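Local coordinates for putative isochorismatase hydrolase (PDB 3LQY), which probably acts as a hydrolase of the isochorismatase family, built on a three-layered alpha/beta fold, at residues Lys42-Phe47 with Leu52-Val57; Asp103-Leu108 with Leu137-Ala142; Ala129-Ala134 with Ala176-Ala181. All coordinates share one frame; numbering follows the deposited sequence.

In the fold
All three interactions lie beside one parallel sheet but join different elements of it, and their chemistry follows their depth. Interaction 1 is a buried, almost wholly apolar contact within a single beta-alpha-beta unit. Interactions 2 and 3 lie across the sheet from helix 33-49 and are only partly buried: interaction 2 mixes leucine and tyrosine packing with an exposed lysine, whereas interaction 3 lays an arginine over a tyrosine face, with a weak hydrogen bond at the end. Both use helix 128-137, interaction 2 at its C-terminal end and interaction 3 through Thr131 and Arg132. They also join through the sheet, where Cys141 O and Asn179 N are 2.9 Å apart, probably hydrogen bonded. Val55 packs against Leu104 and Leu108, linking interaction 1 to interaction 2.

Interaction 1 (Lys42-Phe47 with Leu52-Val57)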
# COMPACT_ATOMS: atom_id res chain seq x y z
N LYS A 42 2.07 -11.60 5.76
CA LYS A 42 1.67 -11.93 7.14
C LYS A 42 0.28 -11.33 7.45
O LYS A 42 -0.63 -12.00 7.93
CB LYS A 42 2.73 -11.37 8.09
CG LYS A 42 3.07 -12.13 9.33
CD LYS A 42 4.42 -11.63 9.93
CE LYS A 42 5.62 -12.19 9.10
NZ LYS A 42 6.93 -11.90 9.75
N LEU A 43 0.10 -10.04 7.18
CA LEU A 43 -1.20 -9.36 7.38
C LEU A 43 -2.28 -9.91 6.47
O LEU A 43 -3.41 -10.19 6.88
CB LEU A 43 -1.06 -7.83 7.16
CG LEU A 43 -0.55 -7.09 8.39
CD1 LEU A 43 0.18 -5.77 8.07
CD2 LEU A 43 -1.74 -6.82 9.31
N LEU A 44 -1.90 -10.13 5.22
CA LEU A 44 -2.81 -10.70 4.23
C LEU A 44 -3.43 -12.01 4.72
O LEU A 44 -4.63 -12.28 4.53
CB LEU A 44 -2.03 -11.02 2.97
CG LEU A 44 -2.68 -10.62 1.64
CD1 LEU A 44 -1.98 -11.34 0.60
CD2 LEU A 44 -4.17 -10.85 1.55
N ALA A 45 -2.57 -12.84 5.32
CA ALA A 45 -2.96 -14.16 5.78
C ALA A 45 -3.91 -14.05 6.98
O ALA A 45 -4.88 -14.81 7.09
CB ALA A 45 -1.72 -15.00 6.15
N LYS A 46 -3.63 -13.12 7.88
CA LYS A 46 -4.50 -12.87 9.03
C LYS A 46 -5.92 -12.43 8.61
O LYS A 46 -6.90 -12.94 9.13
CB LYS A 46 -3.86 -11.84 9.96
CG LYS A 46 -4.56 -11.68 11.35
CD LYS A 46 -4.77 -13.04 12.05
CE LYS A 46 -4.85 -12.90 13.54
NZ LYS A 46 -4.76 -14.21 14.24
N PHE A 47 -6.02 -11.49 7.67
CA PHE A 47 -7.32 -10.94 7.23
C PHE A 47 -8.18 -12.04 6.60
O PHE A 47 -9.38 -12.17 6.93
CB PHE A 47 -7.13 -9.74 6.26
CG PHE A 47 -7.14 -8.39 6.94
CD1 PHE A 47 -6.06 -7.99 7.74
CD2 PHE A 47 -8.23 -7.54 6.82
CE1 PHE A 47 -6.08 -6.70 8.42
CE2 PHE A 47 -8.26 -6.26 7.48
CZ PHE A 47 -7.20 -5.88 8.29
N LEU A 52 -12.18 -11.01 7.22
CA LEU A 52 -12.08 -9.63 6.76
C LEU A 52 -11.82 -9.17 5.33
O LEU A 52 -11.21 -9.90 4.52
CB LEU A 52 -10.98 -9.13 7.70
CG LEU A 52 -11.42 -8.87 9.14
CD1 LEU A 52 -12.12 -10.05 9.77
CD2 LEU A 52 -10.24 -8.45 10.00
N PRO A 53 -12.33 -7.97 5.00
CA PRO A 53 -12.13 -7.40 3.68
C PRO A 53 -10.65 -7.16 3.32
O PRO A 53 -9.87 -6.66 4.15
CB PRO A 53 -12.89 -6.07 3.77
CG PRO A 53 -13.88 -6.28 4.80
CD PRO A 53 -13.20 -7.11 5.82
N VAL A 54 -10.29 -7.51 2.09
CA VAL A 54 -8.97 -7.25 1.52
C VAL A 54 -9.15 -6.56 0.17
O VAL A 54 -9.86 -7.09 -0.71
CB VAL A 54 -8.17 -8.54 1.32
CG1 VAL A 54 -6.83 -8.24 0.70
CG2 VAL A 54 -7.98 -9.23 2.65
N VAL A 55 -8.56 -5.36 0.02
CA VAL A 55 -8.59 -4.63 -1.24
C VAL A 55 -7.18 -4.31 -1.72
O VAL A 55 -6.32 -3.87 -0.94
CB VAL A 55 -9.38 -3.33 -1.18
CG1 VAL A 55 -9.44 -2.67 -2.55
CG2 VAL A 55 -10.77 -3.55 -0.64
N HIS A 56 -6.97 -4.53 -3.03
CA HIS A 56 -5.68 -4.27 -3.67
C HIS A 56 -5.74 -3.06 -4.59
O HIS A 56 -6.76 -2.79 -5.26
CB HIS A 56 -5.25 -5.49 -4.52
CG HIS A 56 -5.25 -6.79 -3.78
ND1 HIS A 56 -4.12 -7.32 -3.20
CD2 HIS A 56 -6.26 -7.66 -3.52
CE1 HIS A 56 -4.43 -8.48 -2.64
NE2 HIS A 56 -5.72 -8.70 -2.80
N VAL A 57 -4.60 -2.39 -4.69
CA VAL A 57 -4.48 -1.26 -5.59
C VAL A 57 -3.25 -1.53 -6.43
O VAL A 57 -2.29 -2.03 -5.91
CB VAL A 57 -4.34 0.04 -4.81
CG1 VAL A 57 -3.96 1.15 -5.76
CG2 VAL A 57 -5.66 0.36 -4.05
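With CG1 anti to the backbone N (chi1 178°), Val54 divides its methyls between two helix residues: CG1 faces Leu44 and CG2 faces Phe47. This is the return half of a beta-alpha-beta crossover, in which helix 33-49 packs on strand 54-59, the strand it leads into. Leu44 CD2 meets Val54 CG1 at 3.8 Å, the two side chains crossing nearly at right angles. One turn further on, Phe47 CB lies 3.7 Å from Val54 CG2, while its ring reaches past the start of the strand toward Leu52 and Pro53. Leu52 crosses the ring and lays CD2 over one face, offset toward the rim, in a CH-pi contact 4.1 Å from the ring centroid and 23° off its normal. Packing is tightest at CD2 of Phe47, which is 3.3 Å from Leu52 CB and equally close to the carbonyl oxygen of Pro53. Leu10, on the neighbouring strand 8-13, also touches Phe47, so the side chain of Phe47 touches residues of both strands. The short connection is tied at the backbone as well, by a weak, strongly bent hydrogen bond from Leu52 N to Phe47 O, 3.0 Å long with an angle of 121° at the hydrogen.

Interaction 2 (Asp103-Leu108 with Leu137-Ala142); sequences DLKKVL and LGYECA
The Schellman motif that ends helix 128-137 presents Leu137 and Tyr139 to helix 104-110, where Lys105 and Leu108 receive them. Gly138, at the turn between those two residues, has a positive phi of 119°, and Tyr139 N probably donates a hydrogen bond to Ala134 O in the last turn of the helix. The chain then enters strand 140-149, and Tyr139, the last residue before it, projects toward the neighbouring helix.

The phenol end of Tyr139 does most of the touching. Its CG is anti to the carbonyl carbon (chi1 -56°), a choice that sends the ring across to Leu108. There OH lies 3.6 Å from Leu108 CB, while CD1 of the same leucine approaches Tyr139 CZ at 3.8 Å, obliquely to the ring. Lys105 borders the hydroxyl from the preceding turn of the helix, its CG 4.0 Å from Tyr139 OH. Beyond CG the lysine chain is extended, running outward past the tyrosine until CE comes within 4.4 Å of Leu137 CD2. No hydrogen bond forms between the two segments, where the hydroxyl meets aliphatic carbons of Lys105 and Leu108. Burial is graded, with Leu108 and Tyr139 inside and Lys105 and Leu137 exposed.

Leu116, on strand 115-121, touches both Leu108 and Tyr139 and so forms a floor common to them. Phe99, from a loop, packs against Leu108 and Leu137. Two helical connections thus meet side by side above a parallel sheet, as in the Rossmann-like alpha/beta fold of isochorismatase-type hydrolases.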
# COMPACT_ATOMS: atom_id res chain seq x y z
N ASP A 103 -12.01 3.96 -8.71
CA ASP A 103 -13.24 3.49 -8.12
C ASP A 103 -13.03 3.14 -6.67
O ASP A 103 -13.88 2.48 -6.07
CB ASP A 103 -13.65 2.20 -8.85
CG ASP A 103 -13.87 2.40 -10.35
OD1 ASP A 103 -14.04 3.57 -10.77
OD2 ASP A 103 -13.89 1.40 -11.10
N LEU A 104 -11.90 3.54 -6.09
CA LEU A 104 -11.55 3.05 -4.75
C LEU A 104 -12.63 3.36 -3.72
O LEU A 104 -13.01 2.47 -2.94
CB LEU A 104 -10.22 3.59 -4.28
CG LEU A 104 -9.85 3.04 -2.89
CD1 LEU A 104 -9.66 1.51 -2.95
CD2 LEU A 104 -8.61 3.77 -2.31
N LYS A 105 -13.12 4.59 -3.72
CA LYS A 105 -14.11 5.02 -2.74
C LYS A 105 -15.37 4.18 -2.92
O LYS A 105 -15.79 3.48 -1.99
CB LYS A 105 -14.44 6.51 -2.89
CG LYS A 105 -15.15 7.14 -1.68
CD LYS A 105 -15.60 8.58 -1.99
CE LYS A 105 -16.28 9.26 -0.79
NZ LYS A 105 -17.25 10.33 -1.21
N LYS A 106 -15.93 4.24 -4.13
CA LYS A 106 -17.13 3.47 -4.45
C LYS A 106 -16.95 2.03 -4.00
O LYS A 106 -17.83 1.44 -3.38
CB LYS A 106 -17.41 3.53 -5.96
N VAL A 107 -15.79 1.47 -4.27
CA VAL A 107 -15.47 0.12 -3.81
C VAL A 107 -15.54 -0.04 -2.27
O VAL A 107 -16.28 -0.90 -1.77
CB VAL A 107 -14.10 -0.36 -4.37
CG1 VAL A 107 -13.58 -1.57 -3.60
CG2 VAL A 107 -14.21 -0.68 -5.86
N LEU A 108 -14.81 0.82 -1.54
CA LEU A 108 -14.80 0.75 -0.09
C LEU A 108 -16.21 0.98 0.44
O LEU A 108 -16.67 0.22 1.30
CB LEU A 108 -13.85 1.79 0.51
CG LEU A 108 -12.37 1.60 0.19
CD1 LEU A 108 -11.58 2.81 0.74
CD2 LEU A 108 -11.84 0.31 0.79
N LEU A 137 -11.11 11.86 4.23
CA LEU A 137 -12.43 11.42 3.79
C LEU A 137 -13.24 10.86 4.93
O LEU A 137 -14.43 10.67 4.76
CB LEU A 137 -12.31 10.36 2.70
CG LEU A 137 -11.94 10.88 1.31
CD1 LEU A 137 -11.65 9.66 0.36
CD2 LEU A 137 -13.02 11.80 0.75
N GLY A 138 -12.60 10.51 6.03
CA GLY A 138 -13.29 9.99 7.19
C GLY A 138 -12.98 8.60 7.70
O GLY A 138 -13.56 8.18 8.70
N TYR A 139 -12.09 7.85 7.03
CA TYR A 139 -11.69 6.54 7.52
C TYR A 139 -10.72 6.64 8.66
O TYR A 139 -9.87 7.53 8.66
CB TYR A 139 -11.00 5.72 6.39
CG TYR A 139 -11.86 5.58 5.16
CD1 TYR A 139 -12.77 4.54 5.03
CD2 TYR A 139 -11.74 6.49 4.10
CE1 TYR A 139 -13.57 4.43 3.91
CE2 TYR A 139 -12.53 6.37 2.96
CZ TYR A 139 -13.45 5.34 2.87
OH TYR A 139 -14.23 5.21 1.72
N GLU A 140 -10.81 5.73 9.62
CA GLU A 140 -9.75 5.61 10.64
C GLU A 140 -8.65 4.77 10.00
O GLU A 140 -8.93 3.70 9.48
CB GLU A 140 -10.26 4.96 11.91
CG GLU A 140 -11.42 5.66 12.51
CD GLU A 140 -11.91 4.97 13.74
OE1 GLU A 140 -11.29 3.97 14.16
OE2 GLU A 140 -12.94 5.40 14.26
N CYS A 141 -7.42 5.27 10.00
CA CYS A 141 -6.35 4.63 9.26
C CYS A 141 -5.30 4.11 10.21
O CYS A 141 -5.01 4.75 11.25
CB CYS A 141 -5.69 5.64 8.32
SG CYS A 141 -6.76 6.28 7.04
N ALA A 142 -4.73 2.98 9.82
CA ALA A 142 -3.50 2.51 10.41
C ALA A 142 -2.56 2.21 9.26
O ALA A 142 -3.00 1.95 8.14
CB ALA A 142 -3.76 1.26 11.25

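Interaction 3 (Ala129-Ala134 with Ala176-Ala181); sequences AVTRAA and AYANVA
Arg132 lies across the ring of Tyr177, and nearly every atom of its side chain finds part of that ring. CB lies 3.7 Å from Tyr177 CE2. CG then sits over the centre of one face, a CH-pi contact 3.5 Å from the ring centroid and 13° off the normal. The chain is extended from CG to NE, carrying CD along to within 3.5 Å of Tyr177 OH. In fold terms, helix 128-137 here covers the loop that returns from helix 162-173 to strand 179-181, the outermost strand on this side of the parallel sheet. NE passes 3.7 Å from Tyr177 CE1, yet its stronger partner is Asp128, whose OD1 forms a salt bridge with it and would hold the guanidinium in position. At CZ the group has Tyr177 CE1 over one of its faces, but its plane is turned 47° from the ring, so the two are not stacked. At the tip, NH1 makes a weak hydrogen bond to Tyr177 OH, 3.1 Å long and bent to 130°. Deeper in, Thr131 CG2 meets Ala178 CB at 3.8 Å, while Thr131 OG1 is hydrogen bonded to Ile127 O.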
# COMPACT_ATOMS: atom_id res chain seq x y z
N ALA A 129 0.07 9.70 0.27
CA ALA A 129 -1.14 10.22 -0.40
C ALA A 129 -2.41 9.52 0.03
O ALA A 129 -3.39 10.15 0.30
CB ALA A 129 -1.03 10.11 -1.96
N VAL A 130 -2.40 8.19 0.04
CA VAL A 130 -3.66 7.50 0.34
C VAL A 130 -4.04 7.65 1.81
O VAL A 130 -5.24 7.72 2.14
CB VAL A 130 -3.66 5.98 -0.08
CG1 VAL A 130 -2.80 5.13 0.83
CG2 VAL A 130 -5.08 5.45 -0.10
N THR A 131 -3.06 7.66 2.70
CA THR A 131 -3.37 7.75 4.11
C THR A 131 -4.00 9.11 4.43
O THR A 131 -5.04 9.19 5.10
CB THR A 131 -2.12 7.53 4.98
OG1 THR A 131 -1.52 6.28 4.60
CG2 THR A 131 -2.49 7.49 6.44
N ARG A 132 -3.42 10.17 3.92
CA ARG A 132 -3.93 11.53 4.16
C ARG A 132 -5.24 11.74 3.46
O ARG A 132 -6.15 12.34 4.03
CB ARG A 132 -2.92 12.55 3.67
CG ARG A 132 -1.66 12.51 4.47
CD ARG A 132 -0.76 13.67 4.08
NE ARG A 132 0.54 13.61 4.72
CZ ARG A 132 1.17 14.60 5.37
NH1 ARG A 132 0.60 15.80 5.57
NH2 ARG A 132 2.36 14.36 5.86
N ALA A 133 -5.39 11.19 2.24
CA ALA A 133 -6.67 11.32 1.54
C ALA A 133 -7.79 10.58 2.29
O ALA A 133 -8.92 11.10 2.42
CB ALA A 133 -6.55 10.83 0.09
N ALA A 134 -7.47 9.37 2.77
CA ALA A 134 -8.44 8.53 3.46
C ALA A 134 -8.88 9.13 4.79
O ALA A 134 -10.07 9.17 5.08
CB ALA A 134 -7.90 7.11 3.67
N ALA A 176 -1.17 12.05 13.65
CA ALA A 176 -1.79 13.12 12.91
C ALA A 176 -2.80 12.60 11.95
O ALA A 176 -3.86 13.18 11.78
CB ALA A 176 -0.76 13.97 12.22
N TYR A 177 -2.46 11.48 11.32
CA TYR A 177 -3.32 10.84 10.35
C TYR A 177 -3.60 9.37 10.62
O TYR A 177 -4.62 8.87 10.14
CB TYR A 177 -2.66 10.93 9.02
CG TYR A 177 -2.65 12.29 8.37
CD1 TYR A 177 -1.51 13.07 8.39
CD2 TYR A 177 -3.76 12.77 7.70
CE1 TYR A 177 -1.46 14.25 7.72
CE2 TYR A 177 -3.72 13.93 7.02
CZ TYR A 177 -2.55 14.68 7.02
OH TYR A 177 -2.45 15.85 6.30
N ALA A 178 -2.71 8.65 11.30
CA ALA A 178 -2.93 7.20 11.41
C ALA A 178 -2.30 6.59 12.65
O ALA A 178 -1.40 7.15 13.25
CB ALA A 178 -2.43 6.48 10.09
N ASN A 179 -2.82 5.43 13.05
CA ASN A 179 -2.07 4.51 13.92
C ASN A 179 -0.99 3.76 13.12
O ASN A 179 -1.28 2.88 12.33
CB ASN A 179 -2.98 3.47 14.61
CG ASN A 179 -2.21 2.59 15.59
OD1 ASN A 179 -1.32 3.07 16.29
ND2 ASN A 179 -2.55 1.29 15.65
N VAL A 180 0.26 4.09 13.41
CA VAL A 180 1.43 3.53 12.77
C VAL A 180 2.01 2.54 13.76
O VAL A 180 2.35 2.87 14.91
CB VAL A 180 2.46 4.61 12.38
CG1 VAL A 180 3.71 4.00 11.76
CG2 VAL A 180 1.81 5.66 11.41
N ALA A 181 2.07 1.29 13.33
CA ALA A 181 2.43 0.20 14.19
C ALA A 181 2.97 -0.94 13.33
O ALA A 181 2.85 -0.92 12.10
CB ALA A 181 1.19 -0.26 14.94